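Local coordinates for SIR4-interacting protein SIF2 (Saccharomyces cerevisiae, PDB 1R5M) that antagonizes telomeric silencing and is a transcriptional corepressor component of the Set3 complex, built with a WD40 beta-propeller domain, at residues Leu45-Ser59 with Ala62-Val76. Numbering follows the deposited sequence.
With SO4 (sulfate ion), chain B; SO4 (sulfate ion), chain C.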
ATOM      1  N   LEU A  45      -7.779 -18.509  -5.603  1.00 14.20           N
ATOM      2  CA  LEU A  45      -8.586 -17.450  -6.207  1.00 13.57           C
ATOM      3  C   LEU A  45      -8.397 -17.474  -7.711  1.00 13.72           C
ATOM      4  O   LEU A  45      -7.559 -18.210  -8.228  1.00 15.49           O
ATOM      5  CB  LEU A  45      -8.125 -16.081  -5.701  1.00 12.44           C
ATOM      6  CG  LEU A  45      -8.100 -15.841  -4.193  1.00 13.81           C
ATOM      7  CD1 LEU A  45      -7.443 -14.500  -3.902  1.00 13.61           C
ATOM      8  CD2 LEU A  45      -9.520 -15.880  -3.650  1.00 14.73           C
ATOM      9  N   ASP A  46      -9.195 -16.683  -8.421  1.00 13.48           N
ATOM     10  CA  ASP A  46      -9.008 -16.564  -9.855  1.00 13.81           C
ATOM     11  C   ASP A  46      -7.826 -15.606  -9.899  1.00 13.54           C
ATOM     12  O   ASP A  46      -7.334 -15.186  -8.845  1.00 13.47           O
ATOM     13  CB  ASP A  46     -10.213 -15.901 -10.531  1.00 15.46           C
ATOM     14  CG  ASP A  46     -11.425 -16.803 -10.581  1.00 19.12           C
ATOM     15  OD1 ASP A  46     -11.247 -18.010 -10.841  1.00 19.23           O
ATOM     16  OD2 ASP A  46     -12.551 -16.302 -10.375  1.00 20.54           O
ATOM     17  N   ASN A  47      -7.358 -15.257 -11.088  1.00 12.92           N
ATOM     18  CA  ASN A  47      -6.254 -14.312 -11.164  1.00 13.57           C
ATOM     19  C   ASN A  47      -6.717 -12.986 -10.582  1.00 13.29           C
ATOM     20  O   ASN A  47      -7.850 -12.563 -10.808  1.00 14.33           O
ATOM     21  CB  ASN A  47      -5.810 -14.094 -12.609  1.00 13.30           C
ATOM     22  CG  ASN A  47      -4.918 -12.874 -12.766  1.00 15.13           C
ATOM     23  OD1 ASN A  47      -5.392 -11.780 -13.085  1.00 14.97           O
ATOM     24  ND2 ASN A  47      -3.622 -13.050 -12.521  1.00 15.03           N
ATOM     25  N   ILE A  48      -5.844 -12.341  -9.818  1.00 12.65           N
ATOM     26  CA  ILE A  48      -6.171 -11.042  -9.248  1.00 11.68           C
ATOM     27  C   ILE A  48      -5.008 -10.099  -9.510  1.00 12.34           C
ATOM     28  O   ILE A  48      -3.858 -10.524  -9.605  1.00 12.84           O
ATOM     29  CB  ILE A  48      -6.442 -11.106  -7.721  1.00 11.89           C
ATOM     30  CG1 ILE A  48      -5.202 -11.604  -6.975  1.00 10.52           C
ATOM     31  CG2 ILE A  48      -7.647 -12.000  -7.447  1.00 12.95           C
ATOM     32  CD1 ILE A  48      -5.296 -11.412  -5.471  1.00 11.53           C
ATOM     33  N   VAL A  49      -5.318  -8.815  -9.647  1.00 10.74           N
ATOM     34  CA  VAL A  49      -4.299  -7.809  -9.904  1.00 11.47           C
ATOM     35  C   VAL A  49      -3.706  -7.333  -8.582  1.00 12.21           C
ATOM     36  O   VAL A  49      -2.488  -7.200  -8.445  1.00 14.60           O
ATOM     37  CB  VAL A  49      -4.904  -6.616 -10.668  1.00 11.33           C
ATOM     38  CG1 VAL A  49      -3.858  -5.540 -10.867  1.00 12.85           C
ATOM     39  CG2 VAL A  49      -5.436  -7.091 -12.018  1.00 12.90           C
ATOM     40  N   SER A  50      -4.581  -7.075  -7.617  1.00 11.85           N
ATOM     41  CA  SER A  50      -4.176  -6.641  -6.284  1.00 11.67           C
ATOM     42  C   SER A  50      -5.356  -6.913  -5.364  1.00 10.27           C
ATOM     43  O   SER A  50      -6.448  -7.245  -5.826  1.00  9.39           O
ATOM     44  CB  SER A  50      -3.845  -5.146  -6.271  1.00 13.35           C
ATOM     45  OG  SER A  50      -5.014  -4.364  -6.440  1.00 15.79           O
ATOM     46  N   SER A  51      -5.144  -6.784  -4.061  1.00  9.13           N
ATOM     47  CA  SER A  51      -6.225  -7.024  -3.121  1.00  9.32           C
ATOM     48  C   SER A  51      -5.976  -6.272  -1.828  1.00  9.07           C
ATOM     49  O   SER A  51      -4.868  -5.805  -1.569  1.00 10.94           O
ATOM     50  CB  SER A  51      -6.372  -8.526  -2.837  1.00 11.43           C
ATOM     51  OG  SER A  51      -5.265  -9.035  -2.110  1.00 11.59           O
ATOM     52  N   THR A  52      -7.028  -6.133  -1.033  1.00  8.67           N
ATOM     53  CA  THR A  52      -6.927  -5.457   0.245  1.00  8.56           C
ATOM     54  C   THR A  52      -8.039  -5.976   1.154  1.00  8.50           C
ATOM     55  O   THR A  52      -9.209  -6.020   0.771  1.00  9.92           O
ATOM     56  CB  THR A  52      -7.006  -3.914   0.072  1.00  9.42           C
ATOM     57  OG1 THR A  52      -6.928  -3.284   1.356  1.00 10.20           O
ATOM     58  CG2 THR A  52      -8.291  -3.505  -0.635  1.00 10.15           C
ATOM     59  N   TRP A  53      -7.655  -6.403   2.352  1.00  8.67           N
ATOM     60  CA  TRP A  53      -8.613  -6.937   3.312  1.00  9.49           C
ATOM     61  C   TRP A  53      -9.329  -5.833   4.071  1.00  9.37           C
ATOM     62  O   TRP A  53      -8.799  -4.738   4.251  1.00  9.86           O
ATOM     63  CB  TRP A  53      -7.906  -7.849   4.318  1.00  9.10           C
ATOM     64  CG  TRP A  53      -7.306  -9.079   3.720  1.00  9.71           C
ATOM     65  CD1 TRP A  53      -6.112  -9.175   3.066  1.00 11.03           C
ATOM     66  CD2 TRP A  53      -7.863 -10.400   3.743  1.00 10.89           C
ATOM     67  NE1 TRP A  53      -5.887 -10.479   2.682  1.00 10.78           N
ATOM     68  CE2 TRP A  53      -6.946 -11.249   3.085  1.00 11.33           C
ATOM     69  CE3 TRP A  53      -9.047 -10.946   4.256  1.00 11.90           C
ATOM     70  CZ2 TRP A  53      -7.176 -12.622   2.927  1.00 12.83           C
ATOM     71  CZ3 TRP A  53      -9.276 -12.313   4.098  1.00 12.83           C
ATOM     72  CH2 TRP A  53      -8.342 -13.133   3.439  1.00 13.20           C
ATOM     73  N   ASN A  54     -10.542  -6.132   4.520  1.00 10.25           N
ATOM     74  CA  ASN A  54     -11.314  -5.163   5.277  1.00 11.21           C
ATOM     75  C   ASN A  54     -10.552  -4.862   6.568  1.00 12.56           C
ATOM     76  O   ASN A  54     -10.073  -5.773   7.243  1.00 13.73           O
ATOM     77  CB  ASN A  54     -12.691  -5.738   5.584  1.00 11.74           C
ATOM     78  CG  ASN A  54     -13.624  -4.704   6.168  1.00 11.08           C
ATOM     79  OD1 ASN A  54     -13.518  -4.346   7.340  1.00 13.63           O
ATOM     80  ND2 ASN A  54     -14.537  -4.204   5.344  1.00 11.83           N
ATOM     81  N   PRO A  55     -10.428  -3.576   6.931  1.00 11.52           N
ATOM     82  CA  PRO A  55      -9.697  -3.235   8.154  1.00 12.42           C
ATOM     83  C   PRO A  55     -10.296  -3.705   9.476  1.00 12.98           C
ATOM     84  O   PRO A  55      -9.590  -3.766  10.485  1.00 14.49           O
ATOM     85  CB  PRO A  55      -9.587  -1.711   8.074  1.00 11.92           C
ATOM     86  CG  PRO A  55     -10.836  -1.324   7.337  1.00 11.27           C
ATOM     87  CD  PRO A  55     -10.906  -2.364   6.241  1.00 12.48           C
ATOM     88  N   LEU A  56     -11.577  -4.051   9.479  1.00 13.22           N
ATOM     89  CA  LEU A  56     -12.217  -4.479  10.720  1.00 16.24           C
ATOM     90  C   LEU A  56     -12.812  -5.882  10.714  1.00 18.04           C
ATOM     91  O   LEU A  56     -13.148  -6.413  11.773  1.00 22.29           O
ATOM     92  CB  LEU A  56     -13.288  -3.461  11.122  1.00 19.14           C
ATOM     93  CG  LEU A  56     -12.732  -2.075  11.463  1.00 22.22           C
ATOM     94  CD1 LEU A  56     -13.871  -1.127  11.789  1.00 24.38           C
ATOM     95  CD2 LEU A  56     -11.772  -2.185  12.644  1.00 25.06           C
ATOM     96  N   ASP A  57     -12.940  -6.486   9.537  1.00 14.98           N
ATOM     97  CA  ASP A  57     -13.494  -7.834   9.429  1.00 14.40           C
ATOM     98  C   ASP A  57     -12.424  -8.749   8.843  1.00 13.35           C
ATOM     99  O   ASP A  57     -12.116  -8.674   7.653  1.00 12.25           O
ATOM    100  CB  ASP A  57     -14.726  -7.832   8.521  1.00 15.93           C
ATOM    101  CG  ASP A  57     -15.510  -9.126   8.602  1.00 16.83           C
ATOM    102  OD1 ASP A  57     -14.882 -10.202   8.701  1.00 16.62           O
ATOM    103  OD2 ASP A  57     -16.758  -9.069   8.559  1.00 19.02           O
ATOM    104  N   GLU A  58     -11.873  -9.626   9.676  1.00 13.70           N
ATOM    105  CA  GLU A  58     -10.810 -10.525   9.242  1.00 13.86           C
ATOM    106  C   GLU A  58     -11.181 -11.502   8.133  1.00 14.08           C
ATOM    107  O   GLU A  58     -10.298 -12.105   7.523  1.00 14.97           O
ATOM    108  CB  GLU A  58     -10.268 -11.314  10.439  1.00 15.31           C
ATOM    109  CG  GLU A  58     -11.129 -12.491  10.872  1.00 19.50           C
ATOM    110  CD  GLU A  58     -10.430 -13.353  11.908  1.00 22.19           C
ATOM    111  OE1 GLU A  58     -10.457 -12.995  13.104  1.00 25.30           O
ATOM    112  OE2 GLU A  58      -9.835 -14.380  11.519  1.00 23.70           O
ATOM    113  N   SER A  59     -12.475 -11.654   7.856  1.00 13.28           N
ATOM    114  CA  SER A  59     -12.922 -12.601   6.835  1.00 13.70           C
ATOM    115  C   SER A  59     -13.242 -12.001   5.472  1.00 13.26           C
ATOM    116  O   SER A  59     -13.492 -12.739   4.519  1.00 12.85           O
ATOM    117  CB  SER A  59     -14.163 -13.350   7.330  1.00 16.16           C
ATOM    118  OG  SER A  59     -15.313 -12.519   7.269  1.00 18.69           O
ATOM    119  N   ALA A  62     -11.204  -7.820  -0.572  1.00 10.24           N
ATOM    120  CA  ALA A  62     -11.614  -7.133  -1.789  1.00 10.44           C
ATOM    121  C   ALA A  62     -10.479  -7.354  -2.778  1.00  9.72           C
ATOM    122  O   ALA A  62      -9.314  -7.174  -2.431  1.00 10.87           O
ATOM    123  CB  ALA A  62     -11.793  -5.643  -1.535  1.00 10.54           C
ATOM    124  N   TYR A  63     -10.795  -7.764  -3.999  1.00  9.50           N
ATOM    125  CA  TYR A  63      -9.728  -7.954  -4.967  1.00 10.03           C
ATOM    126  C   TYR A  63     -10.104  -7.450  -6.348  1.00  9.84           C
ATOM    127  O   TYR A  63     -11.260  -7.525  -6.763  1.00 10.84           O
ATOM    128  CB  TYR A  63      -9.282  -9.426  -5.009  1.00 11.46           C
ATOM    129  CG  TYR A  63     -10.323 -10.440  -5.429  1.00 12.24           C
ATOM    130  CD1 TYR A  63     -10.692 -10.575  -6.765  1.00 14.79           C
ATOM    131  CD2 TYR A  63     -10.891 -11.309  -4.497  1.00 13.32           C
ATOM    132  CE1 TYR A  63     -11.591 -11.558  -7.169  1.00 17.24           C
ATOM    133  CE2 TYR A  63     -11.796 -12.298  -4.893  1.00 15.92           C
ATOM    134  CZ  TYR A  63     -12.135 -12.415  -6.232  1.00 16.41           C
ATOM    135  OH  TYR A  63     -13.000 -13.405  -6.641  1.00 19.52           O
ATOM    136  N   GLY A  64      -9.119  -6.900  -7.043  1.00  9.60           N
ATOM    137  CA  GLY A  64      -9.361  -6.381  -8.375  1.00 10.26           C
ATOM    138  C   GLY A  64      -8.986  -7.383  -9.443  1.00 11.05           C
ATOM    139  O   GLY A  64      -8.033  -8.148  -9.277  1.00 12.18           O
ATOM    140  N   GLU A  65      -9.729  -7.382 -10.543  1.00 11.71           N
ATOM    141  CA  GLU A  65      -9.458  -8.306 -11.633  1.00 12.19           C
ATOM    142  C   GLU A  65      -9.199  -7.532 -12.915  1.00 13.15           C
ATOM    143  O   GLU A  65      -9.387  -6.316 -12.970  1.00 12.29           O
ATOM    144  CB  GLU A  65     -10.625  -9.277 -11.806  1.00 13.38           C
ATOM    145  CG  GLU A  65     -10.911 -10.083 -10.543  1.00 14.77           C
ATOM    146  CD  GLU A  65     -12.155 -10.936 -10.658  1.00 18.36           C
ATOM    147  OE1 GLU A  65     -12.140 -11.914 -11.431  1.00 20.62           O
ATOM    148  OE2 GLU A  65     -13.151 -10.618  -9.975  1.00 23.09           O
ATOM    149  N   LYS A  66      -8.771  -8.236 -13.952  1.00 13.21           N
ATOM    150  CA  LYS A  66      -8.445  -7.582 -15.207  1.00 12.40           C
ATOM    151  C   LYS A  66      -9.620  -7.159 -16.082  1.00 12.54           C
ATOM    152  O   LYS A  66      -9.496  -6.202 -16.844  1.00 13.86           O
ATOM    153  CB  LYS A  66      -7.486  -8.473 -16.003  1.00 12.18           C
ATOM    154  CG  LYS A  66      -6.170  -8.717 -15.267  1.00 12.07           C
ATOM    155  CD  LYS A  66      -5.211  -9.615 -16.039  1.00 13.46           C
ATOM    156  CE  LYS A  66      -3.907  -9.796 -15.262  1.00 14.20           C
ATOM    157  NZ  LYS A  66      -2.969 -10.751 -15.925  1.00 15.94           N
ATOM    158  N   ASN A  67     -10.756  -7.839 -15.961  1.00 13.09           N
ATOM    159  CA  ASN A  67     -11.911  -7.508 -16.790  1.00 13.49           C
ATOM    160  C   ASN A  67     -12.814  -6.390 -16.264  1.00 12.64           C
ATOM    161  O   ASN A  67     -14.031  -6.556 -16.172  1.00 13.54           O
ATOM    162  CB  ASN A  67     -12.751  -8.763 -17.054  1.00 14.70           C
ATOM    163  CG  ASN A  67     -13.787  -8.547 -18.143  1.00 17.02           C
ATOM    164  OD1 ASN A  67     -13.505  -7.914 -19.160  1.00 19.72           O
ATOM    165  ND2 ASN A  67     -14.986  -9.080 -17.940  1.00 19.78           N
ATOM    166  N   SER A  68     -12.210  -5.257 -15.918  1.00 12.33           N
ATOM    167  CA  SER A  68     -12.961  -4.091 -15.446  1.00 12.29           C
ATOM    168  C   SER A  68     -13.930  -4.442 -14.319  1.00 12.55           C
ATOM    169  O   SER A  68     -15.067  -3.961 -14.282  1.00 13.34           O
ATOM    170  CB  SER A  68     -13.727  -3.480 -16.628  1.00 12.25           C
ATOM    171  OG  SER A  68     -14.069  -2.122 -16.395  1.00 11.42           O
ATOM    172  N   VAL A  69     -13.469  -5.265 -13.384  1.00 11.40           N
ATOM    173  CA  VAL A  69     -14.310  -5.686 -12.277  1.00 11.23           C
ATOM    174  C   VAL A  69     -13.484  -6.078 -11.058  1.00 11.75           C
ATOM    175  O   VAL A  69     -12.361  -6.571 -11.182  1.00 11.57           O
ATOM    176  CB  VAL A  69     -15.199  -6.898 -12.692  1.00 12.16           C
ATOM    177  CG1 VAL A  69     -14.322  -8.116 -12.993  1.00 12.86           C
ATOM    178  CG2 VAL A  69     -16.201  -7.224 -11.596  1.00 12.21           C
ATOM    179  N   ALA A  70     -14.045  -5.824  -9.881  1.00 11.33           N
ATOM    180  CA  ALA A  70     -13.419  -6.188  -8.618  1.00 12.16           C
ATOM    181  C   ALA A  70     -14.486  -6.997  -7.898  1.00 11.62           C
ATOM    182  O   ALA A  70     -15.655  -6.955  -8.268  1.00 11.87           O
ATOM    183  CB  ALA A  70     -13.057  -4.942  -7.809  1.00 10.70           C
ATOM    184  N   ARG A  71     -14.090  -7.744  -6.879  1.00 10.59           N
ATOM    185  CA  ARG A  71     -15.056  -8.537  -6.140  1.00 10.93           C
ATOM    186  C   ARG A  71     -14.812  -8.464  -4.645  1.00 11.77           C
ATOM    187  O   ARG A  71     -13.684  -8.255  -4.193  1.00 12.07           O
ATOM    188  CB  ARG A  71     -15.011 -10.003  -6.595  1.00 12.12           C
ATOM    189  CG  ARG A  71     -15.737 -10.274  -7.911  1.00 13.55           C
ATOM    190  CD  ARG A  71     -15.722 -11.758  -8.265  1.00 15.22           C
ATOM    191  NE  ARG A  71     -16.737 -12.097  -9.263  1.00 16.73           N
ATOM    192  CZ  ARG A  71     -16.630 -11.856 -10.568  1.00 17.75           C
ATOM    193  NH1 ARG A  71     -15.545 -11.274 -11.060  1.00 18.80           N
ATOM    194  NH2 ARG A  71     -17.621 -12.186 -11.384  1.00 19.03           N
ATOM    195  N   LEU A  72     -15.889  -8.601  -3.885  1.00 11.72           N
ATOM    196  CA  LEU A  72     -15.805  -8.624  -2.438  1.00 11.34           C
ATOM    197  C   LEU A  72     -16.082 -10.085  -2.112  1.00 12.68           C
ATOM    198  O   LEU A  72     -17.025 -10.673  -2.639  1.00 12.40           O
ATOM    199  CB  LEU A  72     -16.868  -7.717  -1.808  1.00 12.27           C
ATOM    200  CG  LEU A  72     -16.725  -6.222  -2.113  1.00 11.56           C
ATOM    201  CD1 LEU A  72     -17.792  -5.445  -1.353  1.00 12.13           C
ATOM    202  CD2 LEU A  72     -15.333  -5.740  -1.710  1.00 11.31           C
ATOM    203  N   ALA A  73     -15.244 -10.678  -1.273  1.00 12.90           N
ATOM    204  CA  ALA A  73     -15.420 -12.076  -0.919  1.00 14.82           C
ATOM    205  C   ALA A  73     -15.212 -12.313   0.560  1.00 15.31           C
ATOM    206  O   ALA A  73     -14.533 -11.548   1.245  1.00 14.17           O
ATOM    207  CB  ALA A  73     -14.453 -12.940  -1.717  1.00 15.66           C
ATOM    208  N   ARG A  74     -15.814 -13.388   1.048  1.00 16.48           N
ATOM    209  CA  ARG A  74     -15.685 -13.756   2.439  1.00 17.99           C
ATOM    210  C   ARG A  74     -15.009 -15.118   2.492  1.00 17.86           C
ATOM    211  O   ARG A  74     -15.325 -16.013   1.705  1.00 17.13           O
ATOM    212  CB  ARG A  74     -17.064 -13.808   3.094  1.00 20.98           C
ATOM    213  CG  ARG A  74     -17.059 -14.129   4.574  1.00 25.96           C
ATOM    214  CD  ARG A  74     -18.294 -13.531   5.222  1.00 31.28           C
ATOM    215  NE  ARG A  74     -19.478 -13.745   4.398  1.00 34.71           N
ATOM    216  CZ  ARG A  74     -20.524 -12.926   4.368  1.00 36.15           C
ATOM    217  NH1 ARG A  74     -20.534 -11.831   5.117  1.00 37.54           N
ATOM    218  NH2 ARG A  74     -21.558 -13.196   3.583  1.00 37.18           N
ATOM    219  N   ILE A  75     -14.052 -15.255   3.399  1.00 17.43           N
ATOM    220  CA  ILE A  75     -13.338 -16.511   3.570  1.00 20.65           C
ATOM    221  C   ILE A  75     -13.524 -16.972   5.008  1.00 23.69           C
ATOM    222  O   ILE A  75     -13.042 -16.330   5.941  1.00 24.47           O
ATOM    223  CB  ILE A  75     -11.832 -16.345   3.281  1.00 20.73           C
ATOM    224  CG1 ILE A  75     -11.626 -16.027   1.797  1.00 21.53           C
ATOM    225  CG2 ILE A  75     -11.081 -17.615   3.675  1.00 20.17           C
ATOM    226  CD1 ILE A  75     -10.187 -15.763   1.417  1.00 25.03           C
ATOM    227  N   VAL A  76     -14.233 -18.082   5.182  1.00 26.96           N
ATOM    228  CA  VAL A  76     -14.484 -18.620   6.512  1.00 30.58           C
ATOM    229  C   VAL A  76     -14.193 -20.113   6.553  1.00 32.46           C
ATOM    230  O   VAL A  76     -14.366 -20.817   5.559  1.00 31.83           O
ATOM    231  CB  VAL A  76     -15.951 -18.390   6.943  1.00 31.55           C
ATOM    232  CG1 VAL A  76     -16.242 -16.898   7.030  1.00 31.76           C
ATOM    233  CG2 VAL A  76     -16.893 -19.058   5.956  1.00 32.01           C
TER
HETATM  234  S   SO4 B1001     -16.311 -11.598 -14.980  0.98 25.04           S
HETATM  235  O1  SO4 B1001     -16.045 -10.362 -15.739  0.93 27.25           O
HETATM  236  O2  SO4 B1001     -16.315 -12.749 -15.904  0.73 27.55           O
HETATM  237  O3  SO4 B1001     -15.264 -11.785 -13.958  0.70 27.66           O
HETATM  238  O4  SO4 B1001     -17.624 -11.504 -14.314  0.75 27.30           O
HETATM  239  S   SO4 C1002      -3.187  -3.057   1.925  0.77 22.15           S
HETATM  240  O1  SO4 C1002      -2.391  -2.135   2.759  0.60 21.38           O
HETATM  241  O2  SO4 C1002      -3.518  -2.410   0.642  0.47 22.08           O
HETATM  242  O3  SO4 C1002      -2.401  -4.282   1.666  1.00 21.50           O
HETATM  243  O4  SO4 C1002      -4.439  -3.393   2.625  0.95 22.52           O
HETATM  244  O   HOH W   1     -11.595 -15.915  -6.794  1.00 21.87           O
HETATM  245  O   HOH W   2     -13.286 -13.866  -9.504  1.00 22.13           O
HETATM  246  O   HOH W   3      -8.005 -11.094 -13.729  1.00 13.69           O
HETATM  247  O   HOH W   4      -9.801 -12.933 -12.550  1.00 16.48           O
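The Ile-48 and Tyr-63 side chains cross at about a right angle, Ile-48 CG2 lying 3.4 Å from Tyr-63 CD1; Arg-71 O lies above one ring face, offset toward the rim, with Glu-65 CG and a water in plane at the edge. With CG between its backbone N and carbonyl carbon (chi1 62°), Tyr-63 lays the ring beside Ile-48 and brings OH to two waters. One links OH to Asp-46 N; the edge water accepts from OH and donates to Asp-46 OD2 and Glu-65 OE1, bridging like charges. At the guanidinium edge, Arg-71 NH1 meets the syn side of Glu-65 OE2 at 2.7 Å, and NH1 and NH2 grip a sulfate, probably from the crystallisation liquor. A leucine in place of Arg-71 would probably strand Glu-65 without its counter-charge and cost the sulfate two bonds. Strands 50-53 and 60-65 form an antiparallel hairpin, the first two of four strands in a WD40 propeller blade, with 69-77 the third. Thr-52 N donates to Ala-62 O (2.9 Å). Ser-51 OG hydrogen-bonds to Ser-401 OG and Ser-410 OG of another blade. In the loop before 60-65, Ser-59 O accepts from Ile-75 N, and Ile-75 CD1 packs 3.8 Å from Trp-53 CH2.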